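Local coordinates for uncharacterized protein (Bacteroides fragilis, PDB 3NNG) that is of unknown function but carries a calcium-binding F5/8 type C (discoidin-like) domain, a fold that in many relatives binds carbohydrate or other cell-surface ligands, at residues A[12-17]-A[73-78]; A[35-40]-A[83-88]; A[104-109]-A[137-142]; A[114-117]-A[123-126]. The protein carries 1 engineered substitution. All blocks are in the same frame, centred on the assembly; numbering follows the deposited sequence.

Contact 1 (A[12-17]-A[73-78])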
loop_
_atom_site.group_PDB
_atom_site.type_symbol
_atom_site.label_atom_id
_atom_site.label_comp_id
_atom_site.label_asym_id
_atom_site.label_seq_id
_atom_site.Cartn_x
_atom_site.Cartn_y
_atom_site.Cartn_z
ATOM N N GLY A 12 -4.962 14.105 -12.653
ATOM C CA GLY A 12 -4.634 13.950 -14.063
ATOM C C GLY A 12 -3.184 13.635 -14.375
ATOM O O GLY A 12 -2.891 12.788 -15.225
ATOM N N ASN A 13 -2.281 14.306 -13.670
ATOM C CA ASN A 13 -0.858 14.219 -13.955
ATOM C C ASN A 13 -0.063 13.145 -13.191
ATOM O O ASN A 13 1.177 13.158 -13.219
ATOM C CB ASN A 13 -0.222 15.596 -13.746
ATOM C CG ASN A 13 -0.331 16.089 -12.318
ATOM O OD1 ASN A 13 -1.282 15.772 -11.604
ATOM N ND2 ASN A 13 0.648 16.890 -11.892
ATOM N N TRP A 14 -0.773 12.230 -12.519
ATOM C CA TRP A 14 -0.151 11.115 -11.804
ATOM C C TRP A 14 0.206 9.956 -12.744
ATOM O O TRP A 14 -0.621 9.520 -13.547
ATOM C CB TRP A 14 -1.101 10.585 -10.724
ATOM C CG TRP A 14 -1.184 11.433 -9.484
ATOM C CD1 TRP A 14 -0.909 12.766 -9.380
ATOM C CD2 TRP A 14 -1.605 11.008 -8.176
ATOM N NE1 TRP A 14 -1.118 13.194 -8.092
ATOM C CE2 TRP A 14 -1.547 12.140 -7.337
ATOM C CE3 TRP A 14 -2.018 9.787 -7.641
ATOM C CZ2 TRP A 14 -1.887 12.073 -5.984
ATOM C CZ3 TRP A 14 -2.347 9.727 -6.309
ATOM C CH2 TRP A 14 -2.284 10.860 -5.492
ATOM N N SER A 15 1.420 9.433 -12.612
ATOM C CA SER A 15 1.831 8.269 -13.387
ATOM C C SER A 15 2.177 7.102 -12.461
ATOM O O SER A 15 3.053 7.231 -11.612
ATOM C CB SER A 15 3.044 8.613 -14.244
ATOM O OG SER A 15 3.208 7.675 -15.284
ATOM N N ALA A 16 1.493 5.970 -12.619
ATOM C CA ALA A 16 1.800 4.774 -11.827
ATOM C C ALA A 16 3.250 4.331 -12.049
ATOM O O ALA A 16 3.719 4.265 -13.182
ATOM C CB ALA A 16 0.855 3.645 -12.180
ATOM N N VAL A 17 3.951 4.022 -10.966
ATOM C CA VAL A 17 5.338 3.573 -11.053
ATOM C C VAL A 17 5.387 2.071 -11.370
ATOM O O VAL A 17 4.726 1.276 -10.700
ATOM C CB VAL A 17 6.082 3.860 -9.724
ATOM C CG1 VAL A 17 7.485 3.249 -9.714
ATOM C CG2 VAL A 17 6.127 5.357 -9.437
ATOM N N THR A 73 10.050 10.541 -6.897
ATOM C CA THR A 73 9.459 11.656 -6.204
ATOM C C THR A 73 7.977 11.320 -6.032
ATOM O O THR A 73 7.190 11.446 -6.962
ATOM C CB THR A 73 9.709 12.948 -6.984
ATOM O OG1 THR A 73 11.124 13.175 -7.000
ATOM C CG2 THR A 73 9.004 14.131 -6.326
ATOM N N LEU A 74 7.619 10.864 -4.836
ATOM C CA LEU A 74 6.306 10.261 -4.591
ATOM C C LEU A 74 5.193 11.288 -4.463
ATOM O O LEU A 74 5.204 12.101 -3.534
ATOM C CB LEU A 74 6.371 9.425 -3.312
ATOM C CG LEU A 74 5.098 8.700 -2.901
ATOM C CD1 LEU A 74 4.647 7.781 -4.039
ATOM C CD2 LEU A 74 5.328 7.909 -1.610
ATOM N N THR A 75 4.216 11.231 -5.374
ATOM C CA THR A 75 3.103 12.184 -5.350
ATOM C C THR A 75 1.850 11.634 -4.659
ATOM O O THR A 75 0.953 12.382 -4.287
ATOM C CB THR A 75 2.745 12.707 -6.770
ATOM O OG1 THR A 75 1.804 13.780 -6.655
ATOM C CG2 THR A 75 2.140 11.601 -7.634
ATOM N N GLY A 76 1.793 10.327 -4.470
ATOM C CA GLY A 76 0.668 9.739 -3.769
ATOM C C GLY A 76 0.667 8.243 -3.971
ATOM O O GLY A 76 1.589 7.702 -4.580
ATOM N N PHE A 77 -0.367 7.571 -3.467
ATOM C CA PHE A 77 -0.514 6.156 -3.726
ATOM C C PHE A 77 -1.997 5.826 -3.837
ATOM O O PHE A 77 -2.863 6.678 -3.595
ATOM C CB PHE A 77 0.150 5.338 -2.611
ATOM C CG PHE A 77 -0.568 5.417 -1.306
ATOM C CD1 PHE A 77 -0.385 6.506 -0.462
ATOM C CD2 PHE A 77 -1.440 4.418 -0.926
ATOM C CE1 PHE A 77 -1.059 6.586 0.748
ATOM C CE2 PHE A 77 -2.127 4.489 0.269
ATOM C CZ PHE A 77 -1.932 5.576 1.115
ATOM N N SER A 78 -2.291 4.586 -4.202
ATOM C CA SER A 78 -3.665 4.144 -4.312
ATOM C C SER A 78 -3.780 2.697 -3.903
ATOM O O SER A 78 -2.856 1.900 -4.122
ATOM C CB SER A 78 -4.165 4.301 -5.748
ATOM O OG SER A 78 -3.604 3.295 -6.573
#
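The indole of Trp14 lies across Thr75 and Gly76 with one face turned to them, and the two side chains meet at a slant. Thr75 CG2 sits almost exactly on the normal of the five-membered ring, 3.6 Å from its centroid and 4° off, a textbook CH-pi contact. One torsion sets this up: Thr75 OG1 points opposite its own backbone N (chi1 -171°), which swings the methyl over the pyrrole part of the indole. Trp14 NE1 comes 3.3 Å from Thr75 OG1, but the angle is too poor for a hydrogen bond; that hydroxyl has a weak bond to Lys159 instead. Further along, the benzo ring packs directly on the Gly76 backbone, with no side chain between, Trp14 CH2 standing 3.6 Å from Gly76 CA. Tyr157 of strand 148-159 meets the indole as well. The short strand 14-16 thus crosses strand 71-79 at 75° without pairing with it; paired instead with 148-159, it lays its tryptophan over the outer face of a sheet of the F5/8 type C beta-sandwich.

Contact 2 (A[35-40]-A[83-88])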
loop_
_atom_site.group_PDB
_atom_site.type_symbol
_atom_site.label_atom_id
_atom_site.label_comp_id
_atom_site.label_asym_id
_atom_site.label_seq_id
_atom_site.Cartn_x
_atom_site.Cartn_y
_atom_site.Cartn_z
ATOM N N ALA A 35 1.587 -18.045 -1.245
ATOM C CA ALA A 35 1.094 -18.133 -2.611
ATOM C C ALA A 35 -0.301 -17.532 -2.767
ATOM O O ALA A 35 -0.650 -17.025 -3.833
ATOM C CB ALA A 35 1.087 -19.582 -3.062
ATOM N N LYS A 36 -1.108 -17.599 -1.712
ATOM C CA LYS A 36 -2.498 -17.172 -1.813
ATOM C C LYS A 36 -2.752 -15.744 -1.298
ATOM O O LYS A 36 -3.660 -15.062 -1.779
ATOM C CB LYS A 36 -3.403 -18.161 -1.067
ATOM C CG LYS A 36 -4.881 -18.034 -1.410
ATOM C CD LYS A 36 -5.716 -19.058 -0.650
ATOM C CE LYS A 36 -5.203 -20.478 -0.888
ATOM N NZ LYS A 36 -5.958 -21.506 -0.110
ATOM N N TYR A 37 -1.970 -15.304 -0.315
ATOM C CA TYR A 37 -2.234 -14.027 0.344
ATOM C C TYR A 37 -0.966 -13.206 0.548
ATOM O O TYR A 37 -0.967 -12.270 1.336
ATOM C CB TYR A 37 -2.877 -14.248 1.716
ATOM C CG TYR A 37 -4.186 -15.013 1.719
ATOM C CD1 TYR A 37 -5.319 -14.502 1.094
ATOM C CD2 TYR A 37 -4.297 -16.232 2.380
ATOM C CE1 TYR A 37 -6.531 -15.195 1.115
ATOM C CE2 TYR A 37 -5.501 -16.932 2.406
ATOM C CZ TYR A 37 -6.613 -16.408 1.775
ATOM O OH TYR A 37 -7.808 -17.104 1.784
ATOM N N GLY A 38 0.109 -13.557 -0.150
ATOM C CA GLY A 38 1.400 -12.898 0.034
ATOM C C GLY A 38 1.510 -11.458 -0.458
ATOM O O GLY A 38 0.701 -10.985 -1.264
ATOM N N ALA A 39 2.544 -10.763 0.013
ATOM C CA ALA A 39 2.713 -9.337 -0.270
ATOM C C ALA A 39 2.742 -9.015 -1.763
ATOM O O ALA A 39 2.215 -7.976 -2.193
ATOM C CB ALA A 39 3.973 -8.819 0.406
ATOM N N HIS A 40 3.353 -9.911 -2.543
ATOM C CA HIS A 40 3.585 -9.686 -3.969
ATOM C C HIS A 40 2.262 -9.673 -4.729
ATOM O O HIS A 40 2.157 -9.100 -5.811
ATOM C CB HIS A 40 4.506 -10.781 -4.535
ATOM C CG HIS A 40 3.927 -12.159 -4.439
ATOM N ND1 HIS A 40 3.988 -12.915 -3.283
ATOM C CD2 HIS A 40 3.268 -12.919 -5.343
ATOM C CE1 HIS A 40 3.398 -14.075 -3.482
ATOM N NE2 HIS A 40 2.945 -14.104 -4.726
ATOM N N SER A 83 -9.648 -8.788 -1.930
ATOM C CA SER A 83 -10.627 -9.679 -2.555
ATOM C C SER A 83 -10.589 -11.080 -1.965
ATOM O O SER A 83 -10.937 -12.040 -2.637
ATOM C CB SER A 83 -10.404 -9.746 -4.069
ATOM O OG SER A 83 -9.067 -10.147 -4.358
ATOM N N ALA A 84 -10.162 -11.193 -0.714
ATOM C CA ALA A 84 -10.074 -12.488 -0.046
ATOM C C ALA A 84 -11.369 -12.798 0.686
ATOM O O ALA A 84 -11.868 -13.929 0.649
ATOM C CB ALA A 84 -8.905 -12.493 0.941
ATOM N N TYR A 85 -11.901 -11.780 1.358
ATOM C CA TYR A 85 -13.100 -11.930 2.170
ATOM C C TYR A 85 -13.998 -10.697 2.079
ATOM O O TYR A 85 -13.732 -9.782 1.304
ATOM C CB TYR A 85 -12.725 -12.217 3.618
ATOM C CG TYR A 85 -12.018 -13.546 3.824
ATOM C CD1 TYR A 85 -12.743 -14.735 3.944
ATOM C CD2 TYR A 85 -10.631 -13.613 3.910
ATOM C CE1 TYR A 85 -12.108 -15.947 4.138
ATOM C CE2 TYR A 85 -9.983 -14.823 4.107
ATOM C CZ TYR A 85 -10.729 -15.985 4.230
ATOM O OH TYR A 85 -10.091 -17.189 4.428
ATOM N N GLY A 86 -15.059 -10.677 2.876
ATOM C CA GLY A 86 -16.035 -9.609 2.804
ATOM C C GLY A 86 -15.480 -8.205 2.928
ATOM O O GLY A 86 -14.423 -7.980 3.512
ATOM N N SER A 87 -16.242 -7.254 2.401
ATOM C CA SER A 87 -15.819 -5.863 2.263
ATOM C C SER A 87 -15.596 -5.180 3.604
ATOM O O SER A 87 -14.969 -4.127 3.677
ATOM C CB SER A 87 -16.876 -5.088 1.478
ATOM O OG SER A 87 -18.028 -4.914 2.284
ATOM N N GLY A 88 -16.134 -5.770 4.663
ATOM C CA GLY A 88 -15.874 -5.285 6.003
ATOM C C GLY A 88 -14.406 -5.371 6.391
ATOM O O GLY A 88 -14.003 -4.809 7.408
#
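Tyr37 reaches over to Ala84 and Tyr85 with the outer end of its ring. Its CE1 rests 3.6 Å from Ala84 CB, with CD1 a little farther back at 4.1 Å, so the methyl meets the CD1-CE1 side of the ring obliquely. Past it the two tyrosines cross at about a right angle and meet near their hydroxyls: Tyr37 OH lies 3.5 Å from Tyr85 OH and 3.9 Å from Tyr85 CE2. Both rings leave the backbone in the same way, CG opposite the carbonyl carbon (chi1 -59° for Tyr37 and -65° for Tyr85), and each brings its far end to the contact. In the F5/8 type C domain this joins two connections between strands: short helix 34-37 meets the loop linking strands 71-79 and 93-100, and the Tyr37 side chain is about 10 Å from the bound calcium ion. One face of the Tyr37 ring carries Lys36 CG over its centre, 3.9 Å above the plane. Tyr30 packs edge-to-face with Tyr37, and Phe52 of strand 51-54 touches Tyr37, Ala84 and Tyr85 alike. Gln82 holds the loop backbone, its OE1 accepting from Ala84 N and its NE2 donating to Tyr85 O.

Contact 3 (A[104-109]-A[137-142])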
loop_
_atom_site.group_PDB
_atom_site.type_symbol
_atom_site.label_atom_id
_atom_site.label_comp_id
_atom_site.label_asym_id
_atom_site.label_seq_id
_atom_site.Cartn_x
_atom_site.Cartn_y
_atom_site.Cartn_z
ATOM N N THR A 104 19.170 6.171 6.330
ATOM C CA THR A 104 18.920 5.003 7.169
ATOM C C THR A 104 17.783 5.299 8.130
ATOM O O THR A 104 17.251 4.405 8.795
ATOM C CB THR A 104 20.162 4.630 7.994
ATOM O OG1 THR A 104 20.627 5.801 8.667
ATOM C CG2 THR A 104 21.281 4.072 7.100
ATOM N N GLU A 105 17.423 6.569 8.226
ATOM C CA GLU A 105 16.308 6.958 9.066
ATOM C C GLU A 105 15.043 7.082 8.218
ATOM O O GLU A 105 15.103 7.493 7.058
ATOM C CB GLU A 105 16.624 8.280 9.767
ATOM C CG GLU A 105 17.845 8.217 10.668
ATOM C CD GLU A 105 17.611 7.392 11.929
ATOM O OE1 GLU A 105 16.536 7.535 12.562
ATOM O OE2 GLU A 105 18.514 6.609 12.295
ATOM N N TRP A 106 13.907 6.716 8.799
ATOM C CA TRP A 106 12.633 6.786 8.112
ATOM C C TRP A 106 11.938 8.093 8.443
ATOM O O TRP A 106 12.144 8.662 9.516
ATOM C CB TRP A 106 11.731 5.633 8.543
ATOM C CG TRP A 106 12.183 4.274 8.096
ATOM C CD1 TRP A 106 13.277 3.583 8.537
ATOM C CD2 TRP A 106 11.525 3.423 7.146
ATOM N NE1 TRP A 106 13.351 2.360 7.900
ATOM C CE2 TRP A 106 12.281 2.234 7.051
ATOM C CE3 TRP A 106 10.369 3.548 6.367
ATOM C CZ2 TRP A 106 11.920 1.180 6.208
ATOM C CZ3 TRP A 106 10.012 2.495 5.530
ATOM C CH2 TRP A 106 10.791 1.328 5.456
ATOM N N VAL A 107 11.103 8.555 7.518
ATOM C CA VAL A 107 10.289 9.731 7.742
ATOM C C VAL A 107 8.814 9.333 7.707
ATOM O O VAL A 107 8.372 8.592 6.816
ATOM C CB VAL A 107 10.598 10.803 6.695
ATOM C CG1 VAL A 107 12.078 11.198 6.771
ATOM C CG2 VAL A 107 10.307 10.281 5.328
ATOM N N THR A 108 8.058 9.789 8.700
ATOM C CA THR A 108 6.629 9.483 8.767
ATOM C C THR A 108 5.828 10.606 8.123
ATOM O O THR A 108 6.087 11.780 8.369
ATOM C CB THR A 108 6.144 9.320 10.224
ATOM O OG1 THR A 108 7.127 8.617 10.986
ATOM C CG2 THR A 108 4.827 8.552 10.274
ATOM N N TYR A 109 4.866 10.249 7.286
ATOM C CA TYR A 109 3.956 11.238 6.726
ATOM C C TYR A 109 2.931 11.536 7.821
ATOM O O TYR A 109 2.289 10.624 8.329
ATOM C CB TYR A 109 3.289 10.684 5.467
ATOM C CG TYR A 109 2.484 11.696 4.698
ATOM C CD1 TYR A 109 3.098 12.774 4.066
ATOM C CD2 TYR A 109 1.112 11.573 4.590
ATOM C CE1 TYR A 109 2.350 13.700 3.350
ATOM C CE2 TYR A 109 0.362 12.488 3.888
ATOM C CZ TYR A 109 0.976 13.549 3.271
ATOM O OH TYR A 109 0.203 14.450 2.569
ATOM N N GLU A 137 12.245 3.420 -0.196
ATOM C CA GLU A 137 11.426 2.421 0.488
ATOM C C GLU A 137 10.104 3.045 0.994
ATOM O O GLU A 137 10.089 4.173 1.487
ATOM C CB GLU A 137 12.228 1.820 1.654
ATOM C CG GLU A 137 11.723 0.494 2.167
ATOM C CD GLU A 137 12.763 -0.235 3.019
ATOM O OE1 GLU A 137 13.849 0.354 3.255
ATOM O OE2 GLU A 137 12.484 -1.387 3.449
ATOM N N PHE A 138 9.005 2.305 0.874
ATOM C CA PHE A 138 7.675 2.795 1.239
ATOM C C PHE A 138 7.009 1.754 2.117
ATOM O O PHE A 138 6.998 0.574 1.772
ATOM C CB PHE A 138 6.851 3.018 -0.037
ATOM C CG PHE A 138 5.374 3.295 0.189
ATOM C CD1 PHE A 138 4.485 2.261 0.417
ATOM C CD2 PHE A 138 4.867 4.586 0.075
ATOM C CE1 PHE A 138 3.128 2.501 0.585
ATOM C CE2 PHE A 138 3.517 4.845 0.248
ATOM C CZ PHE A 138 2.634 3.795 0.495
ATOM N N ARG A 139 6.471 2.185 3.259
ATOM C CA ARG A 139 5.691 1.294 4.122
ATOM C C ARG A 139 4.318 1.875 4.415
ATOM O O ARG A 139 4.190 3.069 4.709
ATOM C CB ARG A 139 6.407 1.004 5.448
ATOM C CG ARG A 139 5.683 -0.071 6.306
ATOM C CD ARG A 139 6.591 -0.655 7.412
ATOM N NE ARG A 139 7.823 -1.228 6.870
ATOM C CZ ARG A 139 8.615 -2.076 7.536
ATOM N NH1 ARG A 139 8.304 -2.463 8.766
ATOM N NH2 ARG A 139 9.724 -2.538 6.973
ATOM N N ILE A 140 3.293 1.031 4.353
ATOM C CA ILE A 140 1.977 1.432 4.811
ATOM C C ILE A 140 1.546 0.644 6.051
ATOM O O ILE A 140 1.341 -0.567 5.990
ATOM C CB ILE A 140 0.922 1.367 3.669
ATOM C CG1 ILE A 140 -0.459 1.794 4.169
ATOM C CG2 ILE A 140 0.880 -0.015 3.028
ATOM C CD1 ILE A 140 -1.475 2.034 3.039
ATOM N N ASN A 141 1.437 1.337 7.182
ATOM C CA ASN A 141 0.947 0.737 8.422
ATOM C C ASN A 141 -0.571 0.865 8.488
ATOM O O ASN A 141 -1.096 1.983 8.624
ATOM C CB ASN A 141 1.587 1.419 9.637
ATOM C CG ASN A 141 3.078 1.129 9.744
ATOM O OD1 ASN A 141 3.490 -0.031 9.719
ATOM N ND2 ASN A 141 3.895 2.181 9.852
ATOM N N CYS A 142 -1.263 -0.273 8.370
ATOM C CA CYS A 142 -2.714 -0.303 8.311
ATOM C C CYS A 142 -3.278 -0.235 9.714
ATOM O O CYS A 142 -2.976 -1.085 10.545
ATOM C CB CYS A 142 -3.195 -1.565 7.575
ATOM S SG CYS A 142 -2.510 -1.617 5.878
#
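Trp106 and Glu137 are the nearest backbone positions of the two segments, yet their CA atoms are 8.9 Å apart, for strand 93-100 runs between strands 107-114 and 124-144 and pairs with both. The side chain of Trp106 spans the gap. With CG opposite the carbonyl carbon, the indole reaches back over the sheet and presents its six-membered ring to strand 137-142. Its CH2 touches the end of Glu137, 3.5 Å from CD, while CZ2 lies 3.6 Å from OE1; ring and carboxylate planes are 49° apart. Glu137 has CG turned away from its backbone N (chi1 -161°), and the extended chain crosses the ring obliquely, CG and CD both close to CH2. Its charge is met by Arg99, which makes a salt bridge to OE1. Two residues on, Arg139 offers Trp106 mainly its aliphatic start, CB to CZ3 at 3.9 Å. Farther out its guanidinium plane stands 72° from that of the indole, and it forms a cation-pi contact with Trp63 on strand 63-68. Asn65 of that strand touches both Trp106 and Glu137. Together these side chains form an aromatic and charged cluster on the outer surface of an antiparallel sheet, one layer of the F5/8 type C beta-sandwich.

Contact 4 (A[114-117]-A[123-126])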
loop_
_atom_site.group_PDB
_atom_site.type_symbol
_atom_site.label_atom_id
_atom_site.label_comp_id
_atom_site.label_asym_id
_atom_site.label_seq_id
_atom_site.Cartn_x
_atom_site.Cartn_y
_atom_site.Cartn_z
ATOM N N THR A 114 -7.484 8.145 5.243
ATOM C CA THR A 114 -8.763 7.476 5.455
ATOM C C THR A 114 -9.412 7.157 4.116
ATOM O O THR A 114 -9.347 7.957 3.189
ATOM C CB THR A 114 -9.728 8.371 6.255
ATOM O OG1 THR A 114 -9.231 8.531 7.586
ATOM C CG2 THR A 114 -11.113 7.754 6.306
ATOM N N PHE A 115 -10.035 5.991 4.015
ATOM C CA PHE A 115 -10.654 5.559 2.768
ATOM C C PHE A 115 -12.141 5.341 2.969
ATOM O O PHE A 115 -12.565 4.946 4.048
ATOM C CB PHE A 115 -9.991 4.269 2.269
ATOM C CG PHE A 115 -8.518 4.418 2.038
ATOM C CD1 PHE A 115 -8.043 5.016 0.876
ATOM C CD2 PHE A 115 -7.610 4.019 3.001
ATOM C CE1 PHE A 115 -6.697 5.186 0.685
ATOM C CE2 PHE A 115 -6.249 4.191 2.802
ATOM C CZ PHE A 115 -5.797 4.766 1.650
ATOM N N ARG A 116 -12.930 5.599 1.931
ATOM C CA ARG A 116 -14.363 5.310 1.973
ATOM C C ARG A 116 -14.612 3.891 1.479
ATOM O O ARG A 116 -13.682 3.177 1.102
ATOM C CB ARG A 116 -15.147 6.276 1.082
ATOM C CG ARG A 116 -14.565 7.675 0.966
ATOM C CD ARG A 116 -15.643 8.675 0.550
ATOM N NE ARG A 116 -15.117 9.833 -0.172
ATOM C CZ ARG A 116 -14.192 10.670 0.296
ATOM N NH1 ARG A 116 -13.659 10.482 1.499
ATOM N NH2 ARG A 116 -13.791 11.695 -0.446
ATOM N N ASN A 117 -15.874 3.487 1.465
ATOM C CA ASN A 117 -16.239 2.213 0.866
ATOM C C ASN A 117 -15.785 2.144 -0.585
ATOM O O ASN A 117 -16.044 3.054 -1.379
ATOM C CB ASN A 117 -17.741 1.973 0.977
ATOM C CG ASN A 117 -18.184 1.779 2.414
ATOM O OD1 ASN A 117 -17.354 1.689 3.322
ATOM N ND2 ASN A 117 -19.492 1.717 2.629
ATOM N N PRO A 123 -9.774 1.902 -7.547
ATOM C CA PRO A 123 -8.880 2.327 -6.465
ATOM C C PRO A 123 -9.298 3.671 -5.891
ATOM O O PRO A 123 -10.041 4.401 -6.526
ATOM C CB PRO A 123 -7.511 2.459 -7.142
ATOM C CG PRO A 123 -7.746 2.304 -8.614
ATOM C CD PRO A 123 -9.216 2.199 -8.877
ATOM N N GLN A 124 -8.836 3.965 -4.681
ATOM C CA GLN A 124 -8.942 5.295 -4.115
ATOM C C GLN A 124 -7.528 5.828 -3.988
ATOM O O GLN A 124 -6.592 5.072 -3.734
ATOM C CB GLN A 124 -9.643 5.273 -2.753
ATOM C CG GLN A 124 -11.095 4.844 -2.835
ATOM C CD GLN A 124 -11.736 4.727 -1.484
ATOM O OE1 GLN A 124 -11.615 5.618 -0.641
ATOM N NE2 GLN A 124 -12.427 3.617 -1.260
ATOM N N TYR A 125 -7.384 7.135 -4.164
ATOM C CA TYR A 125 -6.090 7.762 -4.291
ATOM C C TYR A 125 -5.797 8.626 -3.077
ATOM O O TYR A 125 -6.652 9.375 -2.609
ATOM C CB TYR A 125 -6.049 8.582 -5.579
ATOM C CG TYR A 125 -6.349 7.757 -6.809
ATOM C CD1 TYR A 125 -5.322 7.176 -7.549
ATOM C CD2 TYR A 125 -7.656 7.551 -7.228
ATOM C CE1 TYR A 125 -5.595 6.419 -8.662
ATOM C CE2 TYR A 125 -7.936 6.793 -8.343
ATOM C CZ TYR A 125 -6.905 6.231 -9.054
ATOM O OH TYR A 125 -7.176 5.474 -10.168
ATOM N N ALA A 126 -4.590 8.502 -2.544
ATOM C CA ALA A 126 -4.214 9.320 -1.407
ATOM C C ALA A 126 -2.999 10.144 -1.800
ATOM O O ALA A 126 -1.939 9.597 -2.098
ATOM C CB ALA A 126 -3.920 8.457 -0.195
#
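The side-chain amide of Gln124 and the ring of Phe115 are the flat groups here, with planes 73° apart. Gln124 OE1 lies at the edge of the Phe115 ring, near its plane, and 3.6 Å from Phe115 CB. Farther along the same side of the ring, Phe115 CE1 comes 4.4 Å from Ala126 CB, a looser apolar touch. The amide makes two bonds to the backbone of one residue, much as a neighbouring strand's peptide would. OE1 accepts from Arg116 N at 2.9 Å, with the donor in the carbonyl plane on a lone pair, though the N-H itself bends to 145°. In return NE2 gives its hydrogen to Arg116 O at 2.7 Å and almost straight, 177°. That carbonyl oxygen lies in the amide plane, whereas NE2 stands well above the plane of the Arg116 carbonyl. Gripped at both ends, the amide has its flip state fixed. A chain extended beyond CG carries it there. Next to it the aliphatic CG of Arg116 lies 3.9 Å from OE1. Asn117 turns outward, its OD1 bonded to Arg92, whose NE also holds Phe115 O. The contact spans the base of the loop between strands 107-114 and 124-144, with Phe115 packed on Phe77 and Val79 of strand 71-79, the strand that pairs with 124-126.

Overall arrangement
Contact 1 is fully buried, contact 4 partly so, while contacts 2 and 3 lie at the surface. Strand 124-144 serves both contact 3 and contact 4, and its neighbour 71-79 carries one side of contact 1, so these three share a sheet. Phe77 packs on Phe138 and Ile140 of contact 3, while contacts 1 and 4 are tied by a probable backbone hydrogen bond from Ala126 N to Phe77 O. Contact 2 stands apart, about 24 Å from contact 1 between centres, among loops nearer the calcium ion. Chemistry follows place: CH-pi packing where buried, tyrosines on the loops, charged residues beside a tryptophan on the outer sheet, and paired amide-backbone bonds at the loop base.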